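Local coordinates for capsid Protein (Unidentified, PDB 4DMI) that probably serves as a phage capsid protein, assembling into a ring of five identical subunits, at residues B[51-55]-B[56-60]; B[59-63]-B[64-68]. All coordinates share one frame; numbering follows the deposited sequence. Where two conformers were deposited one is given.

Contact 1 (B[51-55]-B[56-60])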
loop_
_atom_site.group_PDB
_atom_site.type_symbol
_atom_site.label_atom_id
_atom_site.label_comp_id
_atom_site.label_asym_id
_atom_site.label_seq_id
_atom_site.Cartn_x
_atom_site.Cartn_y
_atom_site.Cartn_z
ATOM N N GLY B 51 -20.733 -4.153 11.989
ATOM C CA GLY B 51 -19.879 -2.977 11.935
ATOM C C GLY B 51 -18.396 -3.217 12.165
ATOM O O GLY B 51 -17.779 -2.541 12.988
ATOM N N ALA B 52 -17.830 -4.164 11.418
ATOM C CA ALA B 52 -16.429 -4.589 11.554
ATOM C C ALA B 52 -15.394 -3.480 11.800
ATOM O O ALA B 52 -15.542 -2.352 11.326
ATOM C CB ALA B 52 -16.018 -5.430 10.346
ATOM N N GLN B 53 -14.342 -3.827 12.537
ATOM C CA GLN B 53 -13.282 -2.885 12.893
ATOM C C GLN B 53 -12.354 -2.646 11.717
ATOM O O GLN B 53 -11.973 -3.590 11.019
ATOM C CB GLN B 53 -12.476 -3.434 14.078
ATOM C CG GLN B 53 -11.417 -2.485 14.610
ATOM C CD GLN B 53 -10.831 -2.945 15.940
ATOM O OE1 GLN B 53 -10.461 -4.104 16.099
ATOM N NE2 GLN B 53 -10.745 -2.029 16.896
ATOM N N ARG B 54 -11.965 -1.386 11.507
ATOM C CA ARG B 54 -11.049 -1.060 10.418
ATOM C C ARG B 54 -9.775 -1.884 10.565
ATOM O O ARG B 54 -9.273 -2.096 11.653
ATOM C CB ARG B 54 -10.740 0.426 10.384
ATOM C CG ARG B 54 -10.271 0.904 9.017
ATOM C CD ARG B 54 -10.151 2.437 8.974
ATOM N NE ARG B 54 -9.040 2.925 9.794
ATOM C CZ ARG B 54 -8.816 4.201 10.093
ATOM N NH1 ARG B 54 -9.623 5.160 9.656
ATOM N NH2 ARG B 54 -7.770 4.521 10.842
ATOM N N GLU B 55 -9.265 -2.333 9.408
ATOM C CA GLU B 55 -8.166 -3.284 9.371
ATOM C C GLU B 55 -6.909 -2.852 10.123
ATOM O O GLU B 55 -6.299 -3.639 10.840
ATOM C CB GLU B 55 -7.844 -3.612 7.909
ATOM C CG GLU B 55 -6.629 -4.475 7.713
ATOM C CD GLU B 55 -6.424 -4.839 6.257
ATOM O OE1 GLU B 55 -7.397 -4.743 5.480
ATOM O OE2 GLU B 55 -5.289 -5.216 5.893
ATOM N N ASP B 56 -6.513 -1.574 9.964
ATOM C CA ASP B 56 -5.322 -1.092 10.635
ATOM C C ASP B 56 -5.437 -1.192 12.161
ATOM O O ASP B 56 -4.484 -1.581 12.829
ATOM C CB ASP B 56 -4.963 0.329 10.190
ATOM C CG ASP B 56 -6.026 1.349 10.551
ATOM O OD1 ASP B 56 -7.233 1.016 10.569
ATOM O OD2 ASP B 56 -5.653 2.508 10.815
ATOM N N LEU B 57 -6.612 -0.871 12.697
ATOM C CA LEU B 57 -6.852 -0.994 14.130
ATOM C C LEU B 57 -6.919 -2.453 14.545
ATOM O O LEU B 57 -6.334 -2.848 15.558
ATOM C CB LEU B 57 -8.154 -0.288 14.530
ATOM C CG LEU B 57 -8.301 1.183 14.136
ATOM C CD1 LEU B 57 -9.651 1.721 14.594
ATOM C CD2 LEU B 57 -7.162 2.009 14.708
ATOM N N GLN B 58 -7.622 -3.270 13.760
ATOM C CA GLN B 58 -7.806 -4.667 14.137
ATOM C C GLN B 58 -6.472 -5.406 14.228
ATOM O O GLN B 58 -6.327 -6.327 15.041
ATOM C CB GLN B 58 -8.745 -5.389 13.156
ATOM C CG GLN B 58 -9.042 -6.837 13.534
ATOM C CD GLN B 58 -8.101 -7.837 12.874
ATOM O OE1 GLN B 58 -7.673 -7.638 11.731
ATOM N NE2 GLN B 58 -7.777 -8.916 13.586
ATOM N N LYS B 59 -5.512 -5.003 13.398
ATOM C CA LYS B 59 -4.209 -5.667 13.334
ATOM C C LYS B 59 -3.167 -5.108 14.303
ATOM O O LYS B 59 -1.996 -5.503 14.253
ATOM C CB LYS B 59 -3.668 -5.626 11.899
ATOM C CG LYS B 59 -4.547 -6.418 10.937
ATOM C CD LYS B 59 -4.095 -6.278 9.491
ATOM C CE LYS B 59 -2.808 -7.018 9.227
ATOM N NZ LYS B 59 -2.568 -7.070 7.736
ATOM N N ALA B 60 -3.584 -4.200 15.184
ATOM C CA ALA B 60 -2.655 -3.515 16.088
ATOM C C ALA B 60 -1.911 -4.452 17.022
ATOM O O ALA B 60 -2.471 -5.441 17.491
ATOM C CB ALA B 60 -3.375 -2.438 16.906
#
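The side chain of D56 turns back toward the chain that precedes it because its CG sits between the backbone N and the carbonyl carbon (chi1 63°). R54 starts extended and then bends at chi3 (70°), and the bend brings its guanidinium group round to the carboxylate. The two form a salt bridge between residues i and i+2. R54 grips side-on, with one nitrogen for each oxygen. R54 NE donates to D56 OD1 at 2.7 Å in a nearly straight bond (172°), with the oxygen lying in the guanidinium plane. R54 NH2 reaches D56 OD2 at 2.9 Å and meets its syn lone pair. The carboxylate is twisted against the guanidinium, not coplanar with it. The double grip should limit rotation of both groups.

The backbone of the same residues opens a short helix. R54 is the N-cap, and its O accepts from Q58 N at 2.9 Å. One residue on, E55 O accepts from K59 N at 3.0 Å. A60 N then bonds to L57 O at 3.1 Å as the helix ends. Q53 lies across this turn at about a right angle to L57 and Q58. Its OE1 rests 3.3 Å from Q58 CA, while its NE2 is 3.9 Å from L57 CB. Q58 NE2 is held outside these segments, by I174 O and I166 O.

Neighbouring subunits extend the polar network. D56 OD2 also pairs with K59 NZ of the second subunit, and R54 NH1 bonds to Q58 OE1 of that same subunit. Q58 OE1 and K59 NZ make the same bonds to R54 and D56 of the third subunit. The arrangement is a one-turn helix with an acid near its N-terminal end, built into the subunit interface of a pentameric ring.

Contact 2 (B[59-63]-B[64-68])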
loop_
_atom_site.group_PDB
_atom_site.type_symbol
_atom_site.label_atom_id
_atom_site.label_comp_id
_atom_site.label_asym_id
_atom_site.label_seq_id
_atom_site.Cartn_x
_atom_site.Cartn_y
_atom_site.Cartn_z
ATOM N N LYS B 59 -5.512 -5.003 13.398
ATOM C CA LYS B 59 -4.209 -5.667 13.334
ATOM C C LYS B 59 -3.167 -5.108 14.303
ATOM O O LYS B 59 -1.996 -5.503 14.253
ATOM C CB LYS B 59 -3.668 -5.626 11.899
ATOM C CG LYS B 59 -4.547 -6.418 10.937
ATOM C CD LYS B 59 -4.095 -6.278 9.491
ATOM C CE LYS B 59 -2.808 -7.018 9.227
ATOM N NZ LYS B 59 -2.568 -7.070 7.736
ATOM N N ALA B 60 -3.584 -4.200 15.184
ATOM C CA ALA B 60 -2.655 -3.515 16.088
ATOM C C ALA B 60 -1.911 -4.452 17.022
ATOM O O ALA B 60 -2.471 -5.441 17.491
ATOM C CB ALA B 60 -3.375 -2.438 16.906
ATOM N N PHE B 61 -0.662 -4.118 17.305
ATOM C CA PHE B 61 0.126 -4.828 18.308
ATOM C C PHE B 61 -0.156 -4.300 19.708
ATOM O O PHE B 61 -0.334 -3.098 19.910
ATOM C CB PHE B 61 1.622 -4.676 18.011
ATOM C CG PHE B 61 2.079 -5.436 16.802
ATOM C CD1 PHE B 61 2.347 -6.796 16.877
ATOM C CD2 PHE B 61 2.239 -4.790 15.585
ATOM C CE1 PHE B 61 2.768 -7.506 15.753
ATOM C CE2 PHE B 61 2.647 -5.497 14.456
ATOM C CZ PHE B 61 2.920 -6.854 14.546
ATOM N N THR B 62 -0.163 -5.201 20.687
ATOM C CA THR B 62 -0.305 -4.807 22.090
ATOM C C THR B 62 0.740 -5.526 22.933
ATOM O O THR B 62 1.324 -6.520 22.495
ATOM C CB THR B 62 -1.697 -5.181 22.659
ATOM O OG1 THR B 62 -1.830 -6.611 22.734
ATOM C CG2 THR B 62 -2.828 -4.605 21.807
ATOM N N LEU B 63 0.948 -5.050 24.158
ATOM C CA LEU B 63 1.860 -5.719 25.083
ATOM C C LEU B 63 1.441 -7.182 25.284
ATOM O O LEU B 63 2.282 -8.088 25.343
ATOM C CB LEU B 63 1.885 -4.974 26.422
ATOM C CG LEU B 63 2.730 -5.575 27.544
ATOM C CD1 LEU B 63 4.178 -5.779 27.158
ATOM C CD2 LEU B 63 2.637 -4.692 28.786
ATOM N N ILE B 64 0.136 -7.415 25.343
ATOM C CA ILE B 64 -0.367 -8.763 25.578
ATOM C C ILE B 64 -0.284 -9.669 24.351
ATOM O O ILE B 64 0.051 -10.854 24.481
ATOM C CB ILE B 64 -1.787 -8.726 26.192
ATOM C CG1 ILE B 64 -1.674 -8.414 27.688
ATOM C CG2 ILE B 64 -2.528 -10.037 25.976
ATOM C CD1 ILE B 64 -2.980 -8.061 28.354
ATOM N N ASN B 65 -0.570 -9.134 23.164
ATOM C CA ASN B 65 -0.649 -9.984 21.966
ATOM C C ASN B 65 0.645 -10.171 21.162
ATOM O O ASN B 65 0.708 -11.008 20.264
ATOM C CB ASN B 65 -1.835 -9.579 21.051
ATOM C CG ASN B 65 -1.557 -8.336 20.177
ATOM O OD1 ASN B 65 -0.423 -7.937 19.967
ATOM N ND2 ASN B 65 -2.631 -7.739 19.665
ATOM N N THR B 66 1.683 -9.419 21.497
ATOM C CA THR B 66 2.879 -9.391 20.653
ATOM C C THR B 66 3.798 -10.565 20.943
ATOM O O THR B 66 4.139 -10.837 22.102
ATOM C CB THR B 66 3.656 -8.091 20.886
ATOM O OG1 THR B 66 2.910 -7.000 20.336
ATOM C CG2 THR B 66 5.019 -8.133 20.202
ATOM N N ILE B 67 4.164 -11.278 19.883
ATOM C CA ILE B 67 5.150 -12.342 19.963
ATOM C C ILE B 67 6.467 -11.708 19.563
ATOM O O ILE B 67 6.776 -11.592 18.371
ATOM C CB ILE B 67 4.816 -13.476 18.980
ATOM C CG1 ILE B 67 3.396 -14.007 19.222
ATOM C CG2 ILE B 67 5.806 -14.617 19.152
ATOM C CD1 ILE B 67 2.879 -14.869 18.081
ATOM N N ASP B 68 7.234 -11.266 20.555
ATOM C CA ASP B 68 8.512 -10.616 20.301
ATOM C C ASP B 68 9.632 -11.646 20.210
ATOM O O ASP B 68 9.663 -12.616 20.973
ATOM C CB ASP B 68 8.818 -9.586 21.392
ATOM C CG ASP B 68 8.833 -10.187 22.793
ATOM O OD1 ASP B 68 7.869 -10.874 23.185
ATOM O OD2 ASP B 68 9.825 -9.966 23.525
#
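The amide of N65 meets the preceding chain both in its plane and from above it. T62 and N65 exchange bonds as the residues of a capping box do, but no helix follows. The exchange closes a single turn just before strand 67-72. At the amide edge, N65 ND2 donates to A60 O at 3.2 Å. ND2 lies in the carbonyl plane of A60, and A60 O lies close to the amide plane of N65. Over the carbonyl end stands the backbone of T62. T62 N donates to N65 OD1 at 2.8 Å from well above the carbonyl plane, so this bond does not use a lone pair. The ring of F61 has T66 OG1 at its edge, 3.5 Å from CD1.

N65 N returns a bond to T62 OG1 at 2.9 Å. T62 OG1 lies between its own backbone N and carbonyl carbon (chi1 67°), which places it over the turn, where N65 N can find it. N65 uses the same kind of first torsion (chi1 79°) to fold its amide back under T62 and A60. Two bonds thus fix the amide's rotation.

The turn is packed between its own sheet and a neighbouring subunit. F61 and T66 pack on I162 of strand 158-167, and A60 O also accepts from R164 NH1. On the assembly side, K113 NZ of the second subunit bonds to L63 O and T66 O.

The turn ends at T66, whose two donors converge on one carbonyl. T66 N reaches T62 O at 3.1 Å, but the bond is weak because it is strongly bent. The hydroxyl is the closer partner, with T66 OG1 donating to T62 O at 2.7 Å from above the carbonyl plane.

From the N terminus, the chain leaves helix 45-49 through a loop and enters contact 1, which closes the turn of helix 55-58. Contact 2 begins where that helix ends and closes the next turn, just before strand 67-72. The two contacts neither nest nor cross. They follow in series, sharing K59 and A60, with centres about 14 Å apart. Together they carry the chain from the N-terminal region into the beta domain. R164 of strand 158-167 also donates to Q58 O of contact 1, so the sheet touches both contacts. Both contacts also touch the second subunit, so the connection between the two regions lies along an interface of the pentamer.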